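Local coordinates for protein AvrRxo1-ORF1 (PDB 4Z8T) that is a type III effector with a polynucleotide kinase domain, probably a P-loop phosphotransferase related to zeta toxins, held here by its chaperone-like partner AvrRxo1-ORF2, at residues Val196-Tyr210 against Ser321-Ile333. Residues are numbered along the deposited sequence; the frame is centred on the assembly and turned at random.
Sequences VLQRKPEGEDPRPPY and SWSAALAAHSELI. With SO4 (sulfate ion), chain E.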
ATOM      1  N   VAL A 196       8.938   0.288 -20.758  1.00 16.92           N
ATOM      2  CA  VAL A 196       9.676  -0.734 -21.482  1.00 14.16           C
ATOM      3  C   VAL A 196       8.906  -1.168 -22.737  1.00 15.95           C
ATOM      4  O   VAL A 196       9.492  -1.312 -23.811  1.00 18.32           O
ATOM      5  CB  VAL A 196       9.985  -1.932 -20.586  1.00 14.89           C
ATOM      6  CG1 VAL A 196      10.523  -3.099 -21.422  1.00 16.75           C
ATOM      7  CG2 VAL A 196      11.030  -1.523 -19.545  1.00 17.18           C
ATOM      8  N   LEU A 197       7.599  -1.366 -22.598  1.00 16.90           N
ATOM      9  CA  LEU A 197       6.790  -1.776 -23.757  1.00 16.89           C
ATOM     10  C   LEU A 197       6.772  -0.727 -24.858  1.00 19.85           C
ATOM     11  O   LEU A 197       6.584  -1.075 -26.028  1.00 23.09           O
ATOM     12  CB  LEU A 197       5.353  -2.131 -23.340  1.00 18.95           C
ATOM     13  CG  LEU A 197       5.186  -3.376 -22.458  1.00 18.33           C
ATOM     14  CD1 LEU A 197       3.711  -3.653 -22.192  1.00 19.95           C
ATOM     15  CD2 LEU A 197       5.844  -4.622 -23.076  1.00 20.02           C
ATOM     16  N   GLN A 198       6.969   0.546 -24.501  1.00 17.85           N
ATOM     17  CA  GLN A 198       7.018   1.628 -25.490  1.00 22.24           C
ATOM     18  C   GLN A 198       8.335   1.715 -26.240  1.00 23.53           C
ATOM     19  O   GLN A 198       8.398   2.326 -27.311  1.00 26.48           O
ATOM     20  CB  GLN A 198       6.766   2.983 -24.828  1.00 23.97           C
ATOM     21  CG  GLN A 198       5.333   3.181 -24.413  1.00 26.18           C
ATOM     22  CD  GLN A 198       5.132   4.450 -23.624  1.00 27.52           C
ATOM     23  OE1 GLN A 198       4.997   4.415 -22.400  1.00 32.38           O
ATOM     24  NE2 GLN A 198       5.113   5.583 -24.316  1.00 29.59           N
ATOM     25  N   ARG A 199       9.389   1.125 -25.683  1.00 21.16           N
ATOM     26  CA  ARG A 199      10.685   1.163 -26.349  1.00 20.36           C
ATOM     27  C   ARG A 199      10.650   0.251 -27.557  1.00 22.11           C
ATOM     28  O   ARG A 199      10.341  -0.925 -27.437  1.00 24.08           O
ATOM     29  CB  ARG A 199      11.801   0.731 -25.390  1.00 20.75           C
ATOM     30  CG  ARG A 199      12.040   1.751 -24.306  1.00 19.77           C
ATOM     31  CD  ARG A 199      13.019   1.242 -23.265  1.00 19.59           C
ATOM     32  NE  ARG A 199      13.392   2.323 -22.369  1.00 20.97           N
ATOM     33  CZ  ARG A 199      14.311   2.224 -21.417  1.00 21.81           C
ATOM     34  NH1 ARG A 199      14.949   1.081 -21.237  1.00 23.94           N
ATOM     35  NH2 ARG A 199      14.579   3.280 -20.658  1.00 22.16           N
ATOM     36  N   LYS A 200      10.964   0.792 -28.728  1.00 26.80           N
ATOM     37  CA  LYS A 200      10.899  -0.017 -29.934  1.00 30.50           C
ATOM     38  C   LYS A 200      12.252  -0.668 -30.236  1.00 29.77           C
ATOM     39  O   LYS A 200      13.298  -0.075 -29.978  1.00 31.13           O
ATOM     40  CB  LYS A 200      10.369   0.829 -31.095  1.00 34.74           C
ATOM     41  CG  LYS A 200       8.987   1.406 -30.778  1.00 36.07           C
ATOM     42  CD  LYS A 200       8.335   2.060 -31.985  1.00 42.57           C
ATOM     43  CE  LYS A 200       8.736   3.521 -32.136  1.00 42.89           C
ATOM     44  NZ  LYS A 200       7.747   4.453 -31.503  1.00 42.71           N
ATOM     45  N   PRO A 201      12.230  -1.907 -30.755  1.00 29.09           N
ATOM     46  CA  PRO A 201      13.455  -2.675 -31.017  1.00 31.57           C
ATOM     47  C   PRO A 201      14.387  -1.975 -31.999  1.00 36.92           C
ATOM     48  O   PRO A 201      15.589  -2.246 -31.995  1.00 38.27           O
ATOM     49  CB  PRO A 201      12.929  -3.982 -31.621  1.00 33.35           C
ATOM     50  CG  PRO A 201      11.526  -4.094 -31.131  1.00 34.04           C
ATOM     51  CD  PRO A 201      11.017  -2.686 -31.052  1.00 31.06           C
ATOM     52  N   GLU A 202      13.841  -1.083 -32.820  1.00 36.45           N
ATOM     53  CA  GLU A 202      14.647  -0.281 -33.731  1.00 40.25           C
ATOM     54  C   GLU A 202      15.376   0.839 -32.989  1.00 40.39           C
ATOM     55  O   GLU A 202      16.236   1.522 -33.558  1.00 46.41           O
ATOM     56  CB  GLU A 202      13.790   0.283 -34.876  1.00 40.40           C
ATOM     57  CG  GLU A 202      12.418   0.841 -34.475  1.00 43.48           C
ATOM     58  CD  GLU A 202      11.343  -0.235 -34.367  1.00 41.40           C
ATOM     59  OE1 GLU A 202      11.693  -1.423 -34.214  1.00 43.12           O
ATOM     60  OE2 GLU A 202      10.140   0.105 -34.442  1.00 49.99           O
ATOM     61  N   GLY A 203      15.037   1.017 -31.716  1.00 36.84           N
ATOM     62  CA  GLY A 203      15.756   1.950 -30.869  1.00 37.30           C
ATOM     63  C   GLY A 203      16.870   1.229 -30.129  1.00 34.95           C
ATOM     64  O   GLY A 203      17.018   0.009 -30.252  1.00 40.04           O
ATOM     65  N   GLU A 204      17.655   1.968 -29.355  1.00 34.64           N
ATOM     66  CA  GLU A 204      18.778   1.356 -28.657  1.00 36.16           C
ATOM     67  C   GLU A 204      18.549   1.250 -27.160  1.00 33.74           C
ATOM     68  O   GLU A 204      19.434   0.810 -26.433  1.00 35.20           O
ATOM     69  CB  GLU A 204      20.080   2.118 -28.925  1.00 38.71           C
ATOM     70  CG  GLU A 204      20.469   2.193 -30.393  1.00 41.82           C
ATOM     71  CD  GLU A 204      21.897   2.656 -30.591  1.00 39.77           C
ATOM     72  OE1 GLU A 204      22.217   3.123 -31.706  1.00 43.58           O
ATOM     73  OE2 GLU A 204      22.706   2.546 -29.638  1.00 41.10           O
ATOM     74  N   ASP A 205      17.369   1.649 -26.695  1.00 30.29           N
ATOM     75  CA  ASP A 205      17.072   1.524 -25.269  1.00 27.57           C
ATOM     76  C   ASP A 205      16.682   0.089 -24.941  1.00 27.01           C
ATOM     77  O   ASP A 205      15.968  -0.559 -25.702  1.00 25.05           O
ATOM     78  CB  ASP A 205      15.979   2.507 -24.846  1.00 28.22           C
ATOM     79  CG  ASP A 205      16.392   3.953 -25.046  1.00 34.41           C
ATOM     80  OD1 ASP A 205      17.604   4.209 -25.232  1.00 38.86           O
ATOM     81  OD2 ASP A 205      15.509   4.834 -25.012  1.00 39.32           O
ATOM     82  N   PRO A 206      17.149  -0.416 -23.794  1.00 26.44           N
ATOM     83  CA  PRO A 206      16.932  -1.841 -23.521  1.00 24.88           C
ATOM     84  C   PRO A 206      15.475  -2.212 -23.246  1.00 20.52           C
ATOM     85  O   PRO A 206      14.705  -1.413 -22.697  1.00 21.14           O
ATOM     86  CB  PRO A 206      17.798  -2.105 -22.280  1.00 27.84           C
ATOM     87  CG  PRO A 206      18.041  -0.772 -21.671  1.00 27.52           C
ATOM     88  CD  PRO A 206      18.004   0.233 -22.786  1.00 25.47           C
ATOM     89  N   ARG A 207      15.122  -3.434 -23.633  1.00 18.86           N
ATOM     90  CA  ARG A 207      13.794  -3.998 -23.390  1.00 19.20           C
ATOM     91  C   ARG A 207      13.915  -5.268 -22.557  1.00 19.61           C
ATOM     92  O   ARG A 207      13.829  -6.372 -23.082  1.00 20.21           O
ATOM     93  CB  ARG A 207      13.116  -4.324 -24.727  1.00 20.86           C
ATOM     94  CG  ARG A 207      12.867  -3.104 -25.605  1.00 20.86           C
ATOM     95  CD  ARG A 207      12.601  -3.493 -27.056  1.00 22.37           C
ATOM     96  NE  ARG A 207      13.836  -3.827 -27.767  1.00 22.57           N
ATOM     97  CZ  ARG A 207      14.136  -5.043 -28.210  1.00 24.95           C
ATOM     98  NH1 ARG A 207      13.301  -6.050 -28.003  1.00 24.65           N
ATOM     99  NH2 ARG A 207      15.278  -5.257 -28.854  1.00 27.84           N
ATOM    100  N   PRO A 208      14.126  -5.120 -21.248  1.00 18.30           N
ATOM    101  CA  PRO A 208      14.314  -6.301 -20.401  1.00 17.07           C
ATOM    102  C   PRO A 208      13.006  -6.987 -20.056  1.00 18.36           C
ATOM    103  O   PRO A 208      11.929  -6.384 -20.197  1.00 18.70           O
ATOM    104  CB  PRO A 208      14.934  -5.718 -19.124  1.00 18.41           C
ATOM    105  CG  PRO A 208      14.466  -4.307 -19.087  1.00 19.62           C
ATOM    106  CD  PRO A 208      14.372  -3.863 -20.517  1.00 18.04           C
ATOM    107  N   PRO A 209      13.094  -8.245 -19.609  1.00 18.88           N
ATOM    108  CA  PRO A 209      11.913  -8.978 -19.149  1.00 19.43           C
ATOM    109  C   PRO A 209      11.465  -8.497 -17.770  1.00 19.23           C
ATOM    110  O   PRO A 209      12.197  -7.739 -17.100  1.00 19.34           O
ATOM    111  CB  PRO A 209      12.409 -10.425 -19.081  1.00 21.91           C
ATOM    112  CG  PRO A 209      13.869 -10.300 -18.794  1.00 20.88           C
ATOM    113  CD  PRO A 209      14.312  -9.079 -19.565  1.00 19.29           C
ATOM    114  N   TYR A 210      10.272  -8.925 -17.368  1.00 18.62           N
ATOM    115  CA  TYR A 210       9.671  -8.489 -16.118  1.00 19.04           C
ATOM    116  C   TYR A 210      10.570  -8.587 -14.871  1.00 17.64           C
ATOM    117  O   TYR A 210      10.628  -7.629 -14.096  1.00 16.56           O
ATOM    118  CB  TYR A 210       8.335  -9.218 -15.872  1.00 20.34           C
ATOM    119  CG  TYR A 210       7.565  -8.677 -14.685  1.00 18.19           C
ATOM    120  CD1 TYR A 210       7.833  -9.120 -13.400  1.00 20.38           C
ATOM    121  CD2 TYR A 210       6.565  -7.735 -14.857  1.00 19.83           C
ATOM    122  CE1 TYR A 210       7.156  -8.624 -12.316  1.00 18.80           C
ATOM    123  CE2 TYR A 210       5.868  -7.235 -13.767  1.00 21.34           C
ATOM    124  CZ  TYR A 210       6.172  -7.687 -12.505  1.00 20.55           C
ATOM    125  OH  TYR A 210       5.491  -7.205 -11.410  1.00 24.54           O
ATOM    126  N   SER A 321      -0.460 -10.992 -19.654  1.00 23.97           N
ATOM    127  CA  SER A 321      -0.038 -10.492 -18.343  1.00 22.97           C
ATOM    128  C   SER A 321       1.147  -9.566 -18.546  1.00 22.80           C
ATOM    129  O   SER A 321       1.804  -9.633 -19.585  1.00 21.96           O
ATOM    130  CB  SER A 321       0.378 -11.633 -17.421  1.00 24.35           C
ATOM    131  OG  SER A 321       1.547 -12.292 -17.889  1.00 23.15           O
ATOM    132  N   TRP A 322       1.447  -8.722 -17.562  1.00 21.51           N
ATOM    133  CA  TRP A 322       2.657  -7.901 -17.656  1.00 20.69           C
ATOM    134  C   TRP A 322       3.885  -8.773 -17.922  1.00 19.59           C
ATOM    135  O   TRP A 322       4.743  -8.422 -18.721  1.00 20.85           O
ATOM    136  CB  TRP A 322       2.898  -7.120 -16.362  1.00 20.37           C
ATOM    137  CG  TRP A 322       2.098  -5.874 -16.159  1.00 20.11           C
ATOM    138  CD1 TRP A 322       1.249  -5.608 -15.115  1.00 22.31           C
ATOM    139  CD2 TRP A 322       2.103  -4.698 -16.975  1.00 18.81           C
ATOM    140  NE1 TRP A 322       0.728  -4.349 -15.239  1.00 23.98           N
ATOM    141  CE2 TRP A 322       1.230  -3.766 -16.373  1.00 21.28           C
ATOM    142  CE3 TRP A 322       2.765  -4.337 -18.149  1.00 20.08           C
ATOM    143  CZ2 TRP A 322       0.992  -2.508 -16.918  1.00 23.91           C
ATOM    144  CZ3 TRP A 322       2.530  -3.089 -18.688  1.00 20.63           C
ATOM    145  CH2 TRP A 322       1.655  -2.187 -18.073  1.00 20.79           C
ATOM    146  N   SER A 323       3.979  -9.912 -17.241  1.00 21.76           N
ATOM    147  CA  SER A 323       5.133 -10.788 -17.395  1.00 19.54           C
ATOM    148  C   SER A 323       5.227 -11.336 -18.816  1.00 22.35           C
ATOM    149  O   SER A 323       6.277 -11.278 -19.443  1.00 21.40           O
ATOM    150  CB  SER A 323       5.066 -11.938 -16.392  1.00 25.82           C
ATOM    151  OG  SER A 323       6.200 -12.769 -16.528  1.00 33.12           O
ATOM    152  N   ALA A 324       4.115 -11.848 -19.327  1.00 21.38           N
ATOM    153  CA  ALA A 324       4.085 -12.365 -20.694  1.00 24.15           C
ATOM    154  C   ALA A 324       4.368 -11.281 -21.741  1.00 23.94           C
ATOM    155  O   ALA A 324       5.074 -11.518 -22.737  1.00 23.49           O
ATOM    156  CB  ALA A 324       2.752 -13.035 -20.963  1.00 25.29           C
ATOM    157  N   ALA A 325       3.814 -10.094 -21.511  1.00 20.38           N
ATOM    158  CA  ALA A 325       3.997  -8.960 -22.413  1.00 19.14           C
ATOM    159  C   ALA A 325       5.465  -8.538 -22.487  1.00 21.91           C
ATOM    160  O   ALA A 325       6.026  -8.411 -23.569  1.00 21.24           O
ATOM    161  CB  ALA A 325       3.139  -7.792 -21.954  1.00 19.96           C
ATOM    162  N   LEU A 326       6.096  -8.306 -21.337  1.00 18.53           N
ATOM    163  CA  LEU A 326       7.501  -7.907 -21.373  1.00 18.48           C
ATOM    164  C   LEU A 326       8.404  -9.020 -21.914  1.00 22.50           C
ATOM    165  O   LEU A 326       9.434  -8.742 -22.526  1.00 22.42           O
ATOM    166  CB  LEU A 326       7.992  -7.444 -19.994  1.00 18.76           C
ATOM    167  CG  LEU A 326       7.886  -5.937 -19.766  1.00 17.40           C
ATOM    168  CD1 LEU A 326       6.454  -5.497 -19.504  1.00 18.57           C
ATOM    169  CD2 LEU A 326       8.796  -5.529 -18.608  1.00 19.02           C
ATOM    170  N   ALA A 327       8.011 -10.273 -21.701  1.00 21.32           N
ATOM    171  CA  ALA A 327       8.809 -11.398 -22.184  1.00 24.20           C
ATOM    172  C   ALA A 327       8.811 -11.404 -23.706  1.00 26.68           C
ATOM    173  O   ALA A 327       9.861 -11.512 -24.339  1.00 27.15           O
ATOM    174  CB  ALA A 327       8.265 -12.712 -21.640  1.00 23.90           C
ATOM    175  N   ALA A 328       7.628 -11.274 -24.288  1.00 23.96           N
ATOM    176  CA  ALA A 328       7.492 -11.238 -25.742  1.00 24.36           C
ATOM    177  C   ALA A 328       8.199 -10.026 -26.340  1.00 26.44           C
ATOM    178  O   ALA A 328       8.875 -10.125 -27.360  1.00 28.21           O
ATOM    179  CB  ALA A 328       6.019 -11.246 -26.134  1.00 26.60           C
ATOM    180  N   HIS A 329       8.046  -8.876 -25.689  1.00 23.04           N
ATOM    181  CA  HIS A 329       8.638  -7.637 -26.169  1.00 22.21           C
ATOM    182  C   HIS A 329      10.155  -7.697 -26.109  1.00 20.81           C
ATOM    183  O   HIS A 329      10.843  -7.118 -26.947  1.00 24.87           O
ATOM    184  CB  HIS A 329       8.147  -6.465 -25.318  1.00 22.52           C
ATOM    185  CG  HIS A 329       8.505  -5.126 -25.879  1.00 22.61           C
ATOM    186  ND1 HIS A 329       8.045  -4.689 -27.100  1.00 22.27           N
ATOM    187  CD2 HIS A 329       9.271  -4.127 -25.378  1.00 19.22           C
ATOM    188  CE1 HIS A 329       8.521  -3.478 -27.334  1.00 24.98           C
ATOM    189  NE2 HIS A 329       9.260  -3.113 -26.305  1.00 20.47           N
ATOM    190  N   SER A 330      10.671  -8.390 -25.104  1.00 22.80           N
ATOM    191  CA  SER A 330      12.106  -8.474 -24.898  1.00 23.08           C
ATOM    192  C   SER A 330      12.763  -9.360 -25.948  1.00 27.31           C
ATOM    193  O   SER A 330      13.924  -9.151 -26.317  1.00 27.05           O
ATOM    194  CB  SER A 330      12.395  -9.027 -23.507  1.00 22.67           C
ATOM    195  OG  SER A 330      13.788  -9.065 -23.290  1.00 26.88           O
ATOM    196  N   GLU A 331      12.004 -10.341 -26.426  1.00 25.99           N
ATOM    197  CA  GLU A 331      12.514 -11.338 -27.369  1.00 30.91           C
ATOM    198  C   GLU A 331      12.666 -10.806 -28.794  1.00 32.15           C
ATOM    199  O   GLU A 331      13.333 -11.429 -29.625  1.00 32.85           O
ATOM    200  CB  GLU A 331      11.615 -12.578 -27.364  1.00 30.36           C
ATOM    201  CG  GLU A 331      11.797 -13.465 -26.138  1.00 35.39           C
ATOM    202  CD  GLU A 331      10.668 -14.465 -25.971  1.00 44.36           C
ATOM    203  OE1 GLU A 331       9.901 -14.676 -26.940  1.00 46.73           O
ATOM    204  OE2 GLU A 331      10.538 -15.033 -24.864  1.00 47.70           O
ATOM    205  N   LEU A 332      12.049  -9.665 -29.082  1.00 29.13           N
ATOM    206  CA  LEU A 332      12.218  -9.031 -30.384  1.00 28.47           C
ATOM    207  C   LEU A 332      13.666  -8.601 -30.616  1.00 31.23           C
ATOM    208  O   LEU A 332      14.341  -8.115 -29.704  1.00 28.95           O
ATOM    209  CB  LEU A 332      11.308  -7.811 -30.504  1.00 29.47           C
ATOM    210  CG  LEU A 332       9.814  -8.084 -30.363  1.00 32.02           C
ATOM    211  CD1 LEU A 332       9.015  -6.792 -30.451  1.00 31.67           C
ATOM    212  CD2 LEU A 332       9.374  -9.060 -31.437  1.00 34.28           C
ATOM    213  N   ILE A 333      14.149  -8.798 -31.836  1.00 30.25           N
ATOM    214  CA  ILE A 333      15.405  -8.185 -32.247  1.00 31.82           C
ATOM    215  C   ILE A 333      15.101  -6.885 -32.981  1.00 36.97           C
ATOM    216  O   ILE A 333      15.746  -5.860 -32.749  1.00 40.03           O
ATOM    217  CB  ILE A 333      16.217  -9.102 -33.171  1.00 33.50           C
ATOM    218  CG1 ILE A 333      16.724 -10.319 -32.394  1.00 34.90           C
ATOM    219  CG2 ILE A 333      17.399  -8.350 -33.763  1.00 37.85           C
ATOM    220  CD1 ILE A 333      18.073 -10.828 -32.877  1.00 35.59           C
TER
HETATM  221  S   SO4 E 503      17.386   2.531 -18.607  1.00 26.54           S
HETATM  222  O1  SO4 E 503      17.558   3.497 -19.694  1.00 33.79           O
HETATM  223  O2  SO4 E 503      16.536   3.155 -17.596  1.00 30.97           O
HETATM  224  O3  SO4 E 503      18.708   2.268 -18.034  1.00 36.60           O
HETATM  225  O4  SO4 E 503      16.849   1.268 -19.105  1.00 27.02           O
HETATM  226  O   HOH W   1      10.336  -6.066 -22.663  1.00 19.79           O
HETATM  227  O   HOH W   2       8.985 -11.107 -18.591  1.00 21.52           O
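L332 O is gripped end-on by both terminal nitrogens of R207, NH1 at 2.9 Å and NH2 at 3.1 Å, from one face of its carbonyl plane. R207 NH1 also donates to H329 O in the guanidinium plane, tying the last helical turn to the L332 carbonyl just past the helix. A bend at chi3 (-78°) brings the guanidinium edge to both carbonyl oxygens, its plane 86° from the H329 ring, while P201 CB lies over the centre of one face. H329 NE2 donates to R199 O (2.7 Å) and Y317 OH hydrogen-bonds ND1, fixing the ring's rotation, with L197 CA over one face. S330 OG donates to R207 O (2.7 Å). L197 is a knob among W322, A325, L326 and H329, its CD1 meeting the indole edge at CZ3 (3.7 Å). One water links P208 O to L326 O, another Y210 N to S323 O. A sulfate, probably from the crystallisation liquor, bonds R199 NH1, itself held by P206 O, and A75 N of a probable Walker A loop, consistent with a phosphate site. Helix 322-331 lies over the loop linking helices 189-198 and 210-222, with helix 304-315 against L197 and W97 of the AvrRxo1-ORF2 chain against P208.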